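Local coordinates for protein adenosine deaminase (Burkholderia ambifaria, PDB 4GXW) that binds zinc and belongs to the adenosine and AMP deaminase family, so it probably hydrolytically deaminates a purine such as adenine or adenosine, at residues A152-P164 with E181-P195. Sequence-based numbering, arbitrary orientation.
Sequences ARLIPSIDREQDP and EVAGIGIDYRENDRP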
# COMPACT_ATOMS: atom_id res chain seq x y z
N ALA A 152 10.93 8.80 -0.14
CA ALA A 152 10.51 7.41 -0.01
C ALA A 152 11.19 6.69 1.14
O ALA A 152 12.30 7.06 1.55
CB ALA A 152 10.74 6.65 -1.32
N ARG A 153 10.52 5.66 1.66
CA ARG A 153 11.14 4.69 2.55
C ARG A 153 10.87 3.28 2.04
O ARG A 153 9.81 3.01 1.47
CB ARG A 153 10.61 4.80 3.98
CG ARG A 153 10.78 6.17 4.62
CD ARG A 153 12.25 6.49 4.87
NE ARG A 153 12.41 7.77 5.56
CZ ARG A 153 12.42 8.96 4.94
NH1 ARG A 153 12.28 9.04 3.62
NH2 ARG A 153 12.57 10.07 5.65
N LEU A 154 11.83 2.40 2.27
CA LEU A 154 11.72 0.98 1.94
C LEU A 154 11.37 0.19 3.20
O LEU A 154 11.96 0.40 4.26
CB LEU A 154 13.05 0.48 1.38
CG LEU A 154 13.15 -1.01 1.03
CD1 LEU A 154 12.11 -1.36 -0.02
CD2 LEU A 154 14.56 -1.32 0.54
N ILE A 155 10.40 -0.71 3.07
CA ILE A 155 9.94 -1.54 4.18
C ILE A 155 10.09 -3.01 3.78
O ILE A 155 9.19 -3.61 3.19
CB ILE A 155 8.47 -1.22 4.55
CG1 ILE A 155 8.30 0.27 4.86
CG2 ILE A 155 8.02 -2.07 5.74
CD1 ILE A 155 6.85 0.70 5.11
N PRO A 156 11.26 -3.60 4.09
CA PRO A 156 11.43 -5.04 3.87
C PRO A 156 10.35 -5.78 4.63
O PRO A 156 10.08 -5.47 5.80
CB PRO A 156 12.83 -5.31 4.43
CG PRO A 156 13.54 -3.98 4.31
CD PRO A 156 12.48 -2.96 4.62
N SER A 157 9.72 -6.75 3.98
CA SER A 157 8.52 -7.37 4.54
C SER A 157 8.63 -8.87 4.61
O SER A 157 9.08 -9.54 3.67
CB SER A 157 7.29 -6.96 3.73
OG SER A 157 7.09 -5.56 3.82
N ILE A 158 8.18 -9.40 5.74
CA ILE A 158 8.18 -10.83 5.98
C ILE A 158 7.20 -11.54 5.05
O ILE A 158 6.08 -11.06 4.85
CB ILE A 158 7.77 -11.11 7.44
CG1 ILE A 158 8.82 -10.51 8.40
CG2 ILE A 158 7.53 -12.59 7.68
CD1 ILE A 158 8.29 -10.32 9.81
N ASP A 159 7.65 -12.63 4.43
CA ASP A 159 6.79 -13.51 3.65
C ASP A 159 6.23 -14.51 4.66
O ASP A 159 6.91 -15.46 5.06
CB ASP A 159 7.65 -14.21 2.58
CG ASP A 159 6.88 -15.20 1.74
OD1 ASP A 159 5.72 -15.54 2.07
OD2 ASP A 159 7.48 -15.65 0.73
N ARG A 160 4.99 -14.30 5.09
CA ARG A 160 4.46 -15.10 6.19
C ARG A 160 4.18 -16.55 5.82
O ARG A 160 3.87 -17.36 6.70
CB ARG A 160 3.22 -14.44 6.80
CG ARG A 160 1.95 -14.61 5.97
CD ARG A 160 0.89 -13.56 6.34
NE ARG A 160 0.56 -13.61 7.77
CZ ARG A 160 0.14 -12.57 8.49
NH1 ARG A 160 -0.06 -11.38 7.93
NH2 ARG A 160 -0.09 -12.74 9.80
N GLU A 161 4.28 -16.89 4.54
CA GLU A 161 4.11 -18.27 4.11
C GLU A 161 5.36 -19.11 4.34
O GLU A 161 5.32 -20.33 4.25
CB GLU A 161 3.67 -18.33 2.65
CG GLU A 161 2.31 -17.67 2.43
CD GLU A 161 1.88 -17.67 0.98
OE1 GLU A 161 2.29 -18.57 0.22
OE2 GLU A 161 1.13 -16.75 0.58
N GLN A 162 6.47 -18.44 4.66
CA GLN A 162 7.71 -19.14 4.98
C GLN A 162 7.92 -19.18 6.49
O GLN A 162 7.19 -18.52 7.25
CB GLN A 162 8.91 -18.50 4.26
CG GLN A 162 8.67 -18.09 2.79
CD GLN A 162 7.90 -19.10 1.94
OE1 GLN A 162 8.04 -20.32 2.10
NE2 GLN A 162 7.10 -18.60 1.00
N ASP A 163 8.89 -19.97 6.92
CA ASP A 163 9.19 -20.18 8.34
C ASP A 163 9.57 -18.88 9.06
O ASP A 163 10.16 -17.98 8.44
CB ASP A 163 10.35 -21.18 8.45
CG ASP A 163 10.56 -21.71 9.85
OD1 ASP A 163 11.28 -21.05 10.64
OD2 ASP A 163 10.04 -22.80 10.17
N PRO A 164 9.23 -18.76 10.35
CA PRO A 164 9.63 -17.56 11.11
C PRO A 164 11.15 -17.31 11.14
O PRO A 164 11.54 -16.16 11.35
CB PRO A 164 9.06 -17.80 12.52
CG PRO A 164 8.55 -19.22 12.53
CD PRO A 164 8.28 -19.59 11.10
N GLU A 181 17.18 5.20 4.14
CA GLU A 181 15.99 4.87 3.35
C GLU A 181 15.18 3.70 3.90
O GLU A 181 14.00 3.56 3.58
CB GLU A 181 16.39 4.56 1.91
CG GLU A 181 16.71 5.78 1.06
CD GLU A 181 18.11 6.32 1.28
OE1 GLU A 181 18.92 5.69 2.01
OE2 GLU A 181 18.41 7.38 0.71
N VAL A 182 15.81 2.84 4.70
CA VAL A 182 15.18 1.59 5.11
C VAL A 182 14.71 1.74 6.55
O VAL A 182 15.52 1.79 7.48
CB VAL A 182 16.16 0.41 4.95
CG1 VAL A 182 15.50 -0.89 5.35
CG2 VAL A 182 16.65 0.35 3.50
N ALA A 183 13.40 1.82 6.73
CA ALA A 183 12.81 2.37 7.95
C ALA A 183 12.20 1.36 8.91
O ALA A 183 12.04 1.66 10.09
CB ALA A 183 11.77 3.43 7.58
N GLY A 184 11.81 0.19 8.42
CA GLY A 184 11.14 -0.76 9.27
C GLY A 184 10.70 -1.99 8.52
O GLY A 184 11.05 -2.13 7.34
N ILE A 185 9.95 -2.85 9.19
CA ILE A 185 9.47 -4.09 8.59
C ILE A 185 7.96 -4.17 8.54
O ILE A 185 7.25 -3.50 9.31
CB ILE A 185 10.01 -5.36 9.31
CG1 ILE A 185 9.49 -5.44 10.75
CG2 ILE A 185 11.52 -5.43 9.24
CD1 ILE A 185 9.59 -6.83 11.34
N GLY A 186 7.48 -5.02 7.64
CA GLY A 186 6.08 -5.38 7.56
C GLY A 186 5.93 -6.90 7.46
O GLY A 186 6.93 -7.63 7.56
N ILE A 187 4.70 -7.37 7.28
CA ILE A 187 4.44 -8.80 7.05
C ILE A 187 3.26 -8.92 6.10
O ILE A 187 2.24 -8.24 6.27
CB ILE A 187 4.20 -9.58 8.37
CG1 ILE A 187 4.09 -11.08 8.09
CG2 ILE A 187 2.95 -9.10 9.12
CD1 ILE A 187 4.19 -11.94 9.35
N ASP A 188 3.40 -9.76 5.09
CA ASP A 188 2.34 -9.93 4.10
C ASP A 188 2.35 -11.35 3.50
O ASP A 188 2.93 -12.26 4.09
CB ASP A 188 2.41 -8.83 3.02
CG ASP A 188 3.77 -8.72 2.36
OD1 ASP A 188 4.35 -9.74 1.98
OD2 ASP A 188 4.28 -7.58 2.22
N TYR A 189 1.73 -11.50 2.33
CA TYR A 189 1.34 -12.78 1.73
C TYR A 189 0.13 -13.39 2.45
O TYR A 189 -0.53 -12.69 3.23
CB TYR A 189 2.53 -13.73 1.52
CG TYR A 189 3.34 -13.41 0.27
CD1 TYR A 189 2.85 -13.74 -0.99
CD2 TYR A 189 4.59 -12.81 0.33
CE1 TYR A 189 3.57 -13.49 -2.14
CE2 TYR A 189 5.33 -12.55 -0.83
CZ TYR A 189 4.79 -12.88 -2.06
OH TYR A 189 5.49 -12.66 -3.23
N ARG A 190 -0.20 -14.66 2.20
CA ARG A 190 -1.51 -15.16 2.63
C ARG A 190 -1.61 -15.28 4.15
O ARG A 190 -0.82 -15.97 4.77
CB ARG A 190 -1.83 -16.51 1.96
CG ARG A 190 -3.27 -16.98 2.14
CD ARG A 190 -3.54 -18.27 1.36
NE ARG A 190 -4.89 -18.79 1.58
CZ ARG A 190 -5.18 -19.82 2.37
NH1 ARG A 190 -6.44 -20.22 2.51
NH2 ARG A 190 -4.22 -20.45 3.03
N GLU A 191 -2.59 -14.59 4.74
CA GLU A 191 -2.72 -14.52 6.19
C GLU A 191 -3.29 -15.80 6.80
O GLU A 191 -2.96 -16.17 7.94
CB GLU A 191 -3.58 -13.29 6.57
CG GLU A 191 -3.56 -12.93 8.05
CD GLU A 191 -4.33 -11.66 8.36
OE1 GLU A 191 -4.74 -10.93 7.41
OE2 GLU A 191 -4.55 -11.39 9.57
N ASN A 192 -4.13 -16.50 6.04
CA ASN A 192 -4.81 -17.70 6.54
C ASN A 192 -3.82 -18.71 7.12
O ASN A 192 -2.85 -19.08 6.47
CB ASN A 192 -5.59 -18.39 5.42
CG ASN A 192 -6.50 -17.44 4.66
OD1 ASN A 192 -6.03 -16.48 4.05
ND2 ASN A 192 -7.80 -17.73 4.67
N ASP A 193 -4.08 -19.14 8.35
CA ASP A 193 -3.27 -20.16 9.02
C ASP A 193 -1.81 -19.77 9.31
O ASP A 193 -1.01 -20.62 9.71
CB ASP A 193 -3.30 -21.48 8.23
CG ASP A 193 -4.71 -21.97 7.99
OD1 ASP A 193 -5.48 -22.05 8.97
OD2 ASP A 193 -5.05 -22.25 6.82
N ARG A 194 -1.48 -18.50 9.12
CA ARG A 194 -0.13 -17.99 9.40
C ARG A 194 -0.25 -16.76 10.29
O ARG A 194 0.01 -15.63 9.86
CB ARG A 194 0.62 -17.67 8.10
CG ARG A 194 0.68 -18.81 7.10
CD ARG A 194 1.44 -20.01 7.65
NE ARG A 194 2.87 -19.73 7.74
CZ ARG A 194 3.76 -20.56 8.26
NH1 ARG A 194 3.37 -21.73 8.76
NH2 ARG A 194 5.04 -20.23 8.29
N PRO A 195 -0.66 -16.97 11.54
CA PRO A 195 -1.04 -15.83 12.39
C PRO A 195 0.17 -14.99 12.82
O PRO A 195 1.30 -15.48 12.85
CB PRO A 195 -1.71 -16.51 13.58
CG PRO A 195 -1.03 -17.82 13.67
CD PRO A 195 -0.83 -18.25 12.24
O HOH W 1 4.17 -5.74 4.27
O HOH W 2 -0.56 -10.87 5.22
O HOH W 3 -2.00 -10.83 10.77
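R160 and R194 each hold the other's backbone carbonyl, locking together the loops that leave two neighbouring parallel strands. From the backbone outward, R160 first sets its CB on I187 CD1, 3.7 Å away. With chi1 at 77°, CG lies between the backbone N and carbonyl carbon, 3.3 Å from R190 O, and CD keeps near both D188 O and R190 O. A bend at chi3 turns the guanidinium so that NE and NH2 grip R194 O side-on, at 3.0 Å and 2.9 Å, in the carbonyl plane. E191 CG covers one guanidinium face and I187 CD1 the opposite one. NH1 donates to the backbone O of H216, itself a zinc ligand, and to a water shared with Y189 O; NH2 holds another water, which also donates to E191 OE2, an oxygen that accepts from N226 ND2 as well.

In return, R194 NE donates almost straight (176°) to R160 O at 2.8 Å, while its NH2 meets Q162 O from above the carbonyl plane. Nearby, E161 OE2 uses its anti lone pair to accept from R190 N.

Behind the loops, strands 151-159 and 184-188 pair in parallel, I158 N to G186 O and D188 N to I158 O, as in the beta-alpha-beta units of a TIM barrel. The pairing brings D188 to the C-terminal end of the strand, its side chain about 5 Å from the zinc; OD1 accepts from N118 ND2, and OD2 from a water. The R160 guanidinium, buried between aliphatic carbons of E191 and I187, gives its N-H groups to carbonyls and waters, so its charge is probably well compensated and the two loops are likely held in place beside the metal site.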